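Local coordinates for avidin-related protein 2 (Gallus gallus, PDB 1WBI), which binds biotin as a homotetrameric relative of egg-white avidin, each subunit holding the vitamin in one end of an antiparallel beta-barrel, at residues A[33-38]-A[47-52]; A[15-20]-A[117-122]. All blocks are in the same frame, centred on the assembly; numbering follows the deposited sequence. Where two conformers were deposited one is given.

Contacts 1 and 2 lie on one antiparallel barrel, their centres about 14 Å apart, and both reach the same biotin. Contact 1 pairs neighbouring strands, 33-38 with 47-52; contact 2 closes the barrel between its first and last strands, setting the segment 15-20, with its turn, on strand 117-122. They meet directly where Ile37 N lies 2.7 Å from Ile20 O, a probable backbone hydrogen bond, and where Tyr36 OH packs 3.5 Å from Phe121 CZ. Around the ureido ring the work is divided: contact 1 supplies Tyr36 and Thr38, contact 2 Asn15, Ser19 and Asn119, so Tyr36, Asn15 and Ser19 converge on O3 while Thr38 and Asn119 each take one ring N-H.

Contact 1: residues A[33-38]-A[47-52]; sequences DGTYIT and ITLSPL. With BTN (biotin), chain I.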
loop_
_atom_site.group_PDB
_atom_site.type_symbol
_atom_site.label_atom_id
_atom_site.label_comp_id
_atom_site.label_asym_id
_atom_site.label_seq_id
_atom_site.Cartn_x
_atom_site.Cartn_y
_atom_site.Cartn_z
ATOM N N ASP A 33 2.678 -9.147 23.052
ATOM C CA ASP A 33 1.650 -10.005 22.549
ATOM C C ASP A 33 0.316 -9.434 22.959
ATOM O O ASP A 33 0.225 -8.499 23.747
ATOM C CB ASP A 33 1.855 -11.464 23.000
ATOM C CG ASP A 33 1.806 -11.629 24.507
ATOM O OD1 ASP A 33 0.764 -11.339 25.095
ATOM O OD2 ASP A 33 2.828 -12.020 25.102
ATOM N N GLY A 34 -0.742 -9.959 22.400
ATOM C CA GLY A 34 -2.060 -9.495 22.759
ATOM C C GLY A 34 -3.114 -10.273 21.992
ATOM O O GLY A 34 -2.822 -11.287 21.321
ATOM N N THR A 35 -4.336 -9.773 22.080
ATOM C CA THR A 35 -5.508 -10.343 21.436
ATOM C C THR A 35 -6.249 -9.256 20.670
ATOM O O THR A 35 -6.450 -8.148 21.187
ATOM C CB THR A 35 -6.476 -10.949 22.484
ATOM O OG1 THR A 35 -5.788 -12.002 23.181
ATOM C CG2 THR A 35 -7.747 -11.478 21.812
ATOM N N TYR A 36 -6.608 -9.567 19.430
ATOM C CA TYR A 36 -7.316 -8.700 18.520
ATOM C C TYR A 36 -8.714 -9.208 18.301
ATOM O O TYR A 36 -8.893 -10.378 17.972
ATOM C CB TYR A 36 -6.577 -8.646 17.150
ATOM C CG TYR A 36 -6.810 -7.376 16.362
ATOM C CD1 TYR A 36 -5.874 -6.341 16.413
ATOM C CD2 TYR A 36 -7.950 -7.190 15.595
ATOM C CE1 TYR A 36 -6.074 -5.174 15.714
ATOM C CE2 TYR A 36 -8.152 -6.022 14.866
ATOM C CZ TYR A 36 -7.204 -5.003 14.927
ATOM O OH TYR A 36 -7.449 -3.843 14.208
ATOM N N ILE A 37 -9.680 -8.336 18.455
ATOM C CA ILE A 37 -11.064 -8.635 18.205
ATOM C C ILE A 37 -11.543 -7.745 17.086
ATOM O O ILE A 37 -11.870 -6.581 17.313
ATOM C CB ILE A 37 -11.911 -8.390 19.457
ATOM C CG1 ILE A 37 -11.291 -9.067 20.667
ATOM C CG2 ILE A 37 -13.335 -8.870 19.170
ATOM C CD1 ILE A 37 -11.887 -8.529 22.003
ATOM N N THR A 38 -11.524 -8.230 15.854
ATOM C CA THR A 38 -11.969 -7.442 14.728
ATOM C C THR A 38 -13.488 -7.302 14.717
ATOM O O THR A 38 -14.198 -8.252 15.137
ATOM C CB THR A 38 -11.460 -7.969 13.330
ATOM O OG1 THR A 38 -11.802 -7.062 12.287
ATOM C CG2 THR A 38 -12.007 -9.396 12.991
ATOM N N ILE A 47 -16.082 -14.588 12.901
ATOM C CA ILE A 47 -15.127 -13.850 13.732
ATOM C C ILE A 47 -14.975 -14.446 15.127
ATOM O O ILE A 47 -15.967 -14.791 15.783
ATOM C CB ILE A 47 -15.481 -12.358 13.857
ATOM C CG1 ILE A 47 -15.365 -11.678 12.493
ATOM C CG2 ILE A 47 -14.529 -11.688 14.871
ATOM C CD1 ILE A 47 -15.968 -10.317 12.392
ATOM N N THR A 48 -13.735 -14.591 15.582
ATOM C CA THR A 48 -13.410 -14.908 16.940
ATOM C C THR A 48 -12.129 -14.155 17.255
ATOM O O THR A 48 -11.416 -13.661 16.341
ATOM C CB THR A 48 -13.188 -16.457 17.191
ATOM O OG1 THR A 48 -12.983 -16.742 18.610
ATOM C CG2 THR A 48 -11.977 -16.943 16.396
ATOM N N LEU A 49 -11.807 -14.080 18.529
ATOM C CA LEU A 49 -10.588 -13.420 18.967
ATOM C C LEU A 49 -9.370 -14.103 18.328
ATOM O O LEU A 49 -9.393 -15.297 17.979
ATOM C CB LEU A 49 -10.536 -13.364 20.507
ATOM C CG LEU A 49 -10.387 -14.697 21.228
ATOM C CD1 LEU A 49 -8.949 -15.132 21.331
ATOM C CD2 LEU A 49 -10.965 -14.570 22.655
ATOM N N SER A 50 -8.297 -13.323 18.105
ATOM C CA SER A 50 -7.130 -13.790 17.396
ATOM C C SER A 50 -5.892 -13.167 17.982
ATOM O O SER A 50 -5.929 -11.997 18.407
ATOM C CB SER A 50 -7.211 -13.464 15.897
ATOM O OG SER A 50 -8.303 -14.047 15.240
ATOM N N PRO A 51 -4.799 -13.933 18.038
ATOM C CA PRO A 51 -3.552 -13.516 18.658
ATOM C C PRO A 51 -2.744 -12.525 17.797
ATOM O O PRO A 51 -2.728 -12.627 16.567
ATOM C CB PRO A 51 -2.778 -14.841 18.812
ATOM C CG PRO A 51 -3.253 -15.653 17.741
ATOM C CD PRO A 51 -4.703 -15.304 17.523
ATOM N N LEU A 52 -2.085 -11.601 18.475
ATOM C CA LEU A 52 -1.133 -10.737 17.825
ATOM C C LEU A 52 0.218 -10.792 18.520
ATOM O O LEU A 52 0.344 -11.179 19.709
ATOM C CB LEU A 52 -1.663 -9.322 17.766
ATOM C CG LEU A 52 -1.696 -8.542 19.085
ATOM C CD1 LEU A 52 -0.440 -7.768 19.322
ATOM C CD2 LEU A 52 -2.872 -7.620 19.168
HETATM C C11 BTN I . -10.466 -12.029 7.755
HETATM O O11 BTN I . -10.372 -13.231 7.355
HETATM O O12 BTN I . -11.194 -11.228 7.105
HETATM C C10 BTN I . -9.691 -11.659 8.976
HETATM C C9 BTN I . -10.057 -10.315 9.556
HETATM C C8 BTN I . -9.398 -9.135 8.809
HETATM C C7 BTN I . -9.742 -7.819 9.519
HETATM C C2 BTN I . -9.049 -6.544 8.942
HETATM S S1 BTN I . -7.364 -6.388 9.366
HETATM C C6 BTN I . -7.372 -4.710 8.707
HETATM C C5 BTN I . -8.708 -4.109 9.119
HETATM N N1 BTN I . -8.614 -3.484 10.402
HETATM C C3 BTN I . -9.410 -4.122 11.263
HETATM O O3 BTN I . -9.533 -3.748 12.539
HETATM N N2 BTN I . -9.994 -5.149 10.739
HETATM C C4 BTN I . -9.719 -5.235 9.333
HETATM O O HOH W 1 -10.546 -11.032 15.895
#
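Tyr36 and Ser50 form the tight centre of this strand pair. Tyr36 N donates to Ser50 O at 2.7 Å, and Ser50 N returns a bond to Tyr36 O. Gly34 and Leu52 make the next hydrogen-bonded pair. The glycine leaves room for Leu52, whose CG, wedged between its own N and carbonyl carbon (chi1 72°), lays the isobutyl group over the Gly34 backbone, with CD2 3.9 Å from Thr35 N. CD2 also approaches the edge of the Tyr36 ring, while Phe80 and Trp71 meet that ring from beyond the pair. Beyond the paired residues, one water links the segments, accepting from Thr38 N and donating to Tyr36 O and Thr48 O. Past it, Ile47 CG2 rests 3.9 Å from Thr38 CG2, the two side chains at about a right angle. On the side of Thr35 and Pro51, looser and nearer solvent, Thr35 CG2 touches Leu49 CB at 3.6 Å. Chi1 of -173° swings Thr38 OG1 away from its own N to accept from biotin N2 at 3.1 Å, while OG1 itself donates to Val40 O. Tyr36 OH donates to biotin O3 at 2.7 Å, with O3 in the ring plane. This antiparallel pairing, with Tyr36 and Thr38 directed to the ureido ring deep in the pocket, is typical of the avidin fold and its biotin site.

Contact 2: residues A[15-20]-A[117-122]; sequences NDLGSI and GNNDFT. With BTN (biotin), chain I.
Asn15 and Asn119 stack their amides, planes 13° apart, with Asn15 ND2 3.4 Å from Asn119 CG, and each sends one atom to biotin. Asn15 ND2 donates to O3 at 3.0 Å. Ser19 OG donates to the same oxygen at 2.7 Å. Asn119 OD1 accepts from biotin N1 at 2.9 Å, and Leu17 CD1 packs against the Asn119 amide beside N1. Behind this shell, Asn15 CG lies between its own backbone N and carbonyl carbon (chi1 77°), which brings the amide back over the turn. There Leu17 N and Ser19 N reach OD1 from opposite faces of its plane, the first closing an Asx turn within the type I turn 15-18; both fix the amide with its nitrogen towards biotin. Asn15 CB lies 3.6 Å from the Phe121 ring centroid, a CH-pi contact over the face. Asp16 has two conformers; in one, Asn119 ND2 gives its OD1 a straight bond (2.9 Å, 169°) and Asp120 N reaches that oxygen from the opposite face of the carboxylate. Trp111 of a neighbouring subunit packs on Leu17. With an alanine at Asn15, O3 would probably lose one donor and Leu17 N and Ser19 N their shared acceptor, leaving the turn less firmly set. Together with the Tyr36 hydroxyl, three donors on O3 would probably draw charge onto the ureido oxygen and make N1-H a stronger donor to Asn119.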
loop_
_atom_site.group_PDB
_atom_site.type_symbol
_atom_site.label_atom_id
_atom_site.label_comp_id
_atom_site.label_asym_id
_atom_site.label_seq_id
_atom_site.Cartn_x
_atom_site.Cartn_y
_atom_site.Cartn_z
ATOM N N ASN A 15 -10.311 0.889 17.495
ATOM C CA ASN A 15 -10.048 1.593 16.236
ATOM C C ASN A 15 -11.272 2.055 15.523
ATOM O O ASN A 15 -12.423 1.777 15.981
ATOM C CB ASN A 15 -9.082 0.807 15.309
ATOM C CG ASN A 15 -9.726 -0.362 14.560
ATOM O OD1 ASN A 15 -10.950 -0.471 14.424
ATOM N ND2 ASN A 15 -8.875 -1.242 14.059
ATOM N N ASP A 16 -11.049 2.756 14.410
ATOM C CA ASP A 16 -12.132 3.418 13.676
ATOM C C ASP A 16 -13.038 2.466 12.886
ATOM O O ASP A 16 -14.012 2.931 12.292
ATOM C CB ASP A 16 -11.553 4.466 12.739
ATOM C CG ASP A 16 -10.544 3.867 11.784
ATOM O OD1 ASP A 16 -9.483 3.381 12.269
ATOM O OD2 ASP A 16 -10.827 3.873 10.572
ATOM N N LEU A 17 -12.748 1.177 12.850
ATOM C CA LEU A 17 -13.694 0.207 12.304
ATOM C C LEU A 17 -14.470 -0.500 13.397
ATOM O O LEU A 17 -15.250 -1.395 13.103
ATOM C CB LEU A 17 -12.978 -0.838 11.452
ATOM C CG LEU A 17 -12.404 -0.312 10.150
ATOM C CD1 LEU A 17 -11.522 -1.345 9.506
ATOM C CD2 LEU A 17 -13.490 0.129 9.133
ATOM N N GLY A 18 -14.311 -0.103 14.659
ATOM C CA GLY A 18 -14.948 -0.798 15.770
ATOM C C GLY A 18 -14.194 -1.975 16.351
ATOM O O GLY A 18 -14.658 -2.643 17.261
ATOM N N SER A 19 -12.992 -2.256 15.842
ATOM C CA SER A 19 -12.210 -3.306 16.374
ATOM C C SER A 19 -11.572 -2.916 17.714
ATOM O O SER A 19 -11.523 -1.739 18.072
ATOM C CB SER A 19 -11.119 -3.733 15.382
ATOM O OG SER A 19 -11.669 -4.136 14.162
ATOM N N ILE A 20 -11.152 -3.918 18.473
ATOM C CA ILE A 20 -10.528 -3.745 19.773
ATOM C C ILE A 20 -9.293 -4.616 19.827
ATOM O O ILE A 20 -9.284 -5.744 19.269
ATOM C CB ILE A 20 -11.498 -4.166 20.940
ATOM C CG1 ILE A 20 -12.789 -3.357 20.883
ATOM C CG2 ILE A 20 -10.833 -4.015 22.312
ATOM C CD1 ILE A 20 -14.032 -4.113 21.440
ATOM N N GLY A 117 -4.859 -0.793 3.790
ATOM C CA GLY A 117 -5.700 0.241 4.384
ATOM C C GLY A 117 -5.047 0.887 5.585
ATOM O O GLY A 117 -3.815 0.861 5.762
ATOM N N ASN A 118 -5.856 1.542 6.377
ATOM C CA ASN A 118 -5.417 2.369 7.480
ATOM C C ASN A 118 -6.313 2.170 8.675
ATOM O O ASN A 118 -7.478 1.762 8.555
ATOM C CB ASN A 118 -5.451 3.843 7.058
ATOM C CG ASN A 118 -6.792 4.262 6.480
ATOM O OD1 ASN A 118 -7.066 4.097 5.297
ATOM N ND2 ASN A 118 -7.620 4.821 7.326
ATOM N N ASN A 119 -5.812 2.526 9.844
ATOM C CA ASN A 119 -6.629 2.544 11.044
ATOM C C ASN A 119 -6.012 3.485 12.041
ATOM O O ASN A 119 -4.785 3.492 12.235
ATOM C CB ASN A 119 -6.738 1.185 11.714
ATOM C CG ASN A 119 -7.833 0.280 11.157
ATOM O OD1 ASN A 119 -7.548 -0.838 10.847
ATOM N ND2 ASN A 119 -9.103 0.721 11.182
ATOM N N ASP A 120 -6.841 4.242 12.719
ATOM C CA ASP A 120 -6.406 5.028 13.875
ATOM C C ASP A 120 -6.932 4.355 15.142
ATOM O O ASP A 120 -8.131 3.973 15.206
ATOM C CB ASP A 120 -6.965 6.424 13.827
ATOM C CG ASP A 120 -6.388 7.262 12.677
ATOM O OD1 ASP A 120 -5.444 6.862 11.999
ATOM O OD2 ASP A 120 -6.863 8.401 12.554
ATOM N N PHE A 121 -6.081 4.185 16.138
ATOM C CA PHE A 121 -6.464 3.587 17.419
ATOM C C PHE A 121 -6.359 4.622 18.523
ATOM O O PHE A 121 -5.421 5.437 18.528
ATOM C CB PHE A 121 -5.565 2.426 17.818
ATOM C CG PHE A 121 -5.605 1.211 16.890
ATOM C CD1 PHE A 121 -6.239 0.044 17.290
ATOM C CD2 PHE A 121 -4.984 1.231 15.650
ATOM C CE1 PHE A 121 -6.217 -1.089 16.499
ATOM C CE2 PHE A 121 -4.972 0.136 14.852
ATOM C CZ PHE A 121 -5.601 -1.052 15.261
ATOM N N THR A 122 -7.269 4.537 19.478
ATOM C CA THR A 122 -7.225 5.345 20.708
ATOM C C THR A 122 -7.398 4.415 21.892
ATOM O O THR A 122 -7.926 3.295 21.768
ATOM C CB THR A 122 -8.308 6.415 20.730
ATOM O OG1 THR A 122 -9.563 5.806 20.432
ATOM C CG2 THR A 122 -8.011 7.505 19.692
HETATM C C11 BTN I . -10.466 -12.029 7.755
HETATM O O11 BTN I . -10.372 -13.231 7.355
HETATM O O12 BTN I . -11.194 -11.228 7.105
HETATM C C10 BTN I . -9.691 -11.659 8.976
HETATM C C9 BTN I . -10.057 -10.315 9.556
HETATM C C8 BTN I . -9.398 -9.135 8.809
HETATM C C7 BTN I . -9.742 -7.819 9.519
HETATM C C2 BTN I . -9.049 -6.544 8.942
HETATM S S1 BTN I . -7.364 -6.388 9.366
HETATM C C6 BTN I . -7.372 -4.710 8.707
HETATM C C5 BTN I . -8.708 -4.109 9.119
HETATM N N1 BTN I . -8.614 -3.484 10.402
HETATM C C3 BTN I . -9.410 -4.122 11.263
HETATM O O3 BTN I . -9.533 -3.748 12.539
HETATM N N2 BTN I . -9.994 -5.149 10.739
HETATM C C4 BTN I . -9.719 -5.235 9.333
HETATM O O HOH W 2 -10.128 2.212 8.413
#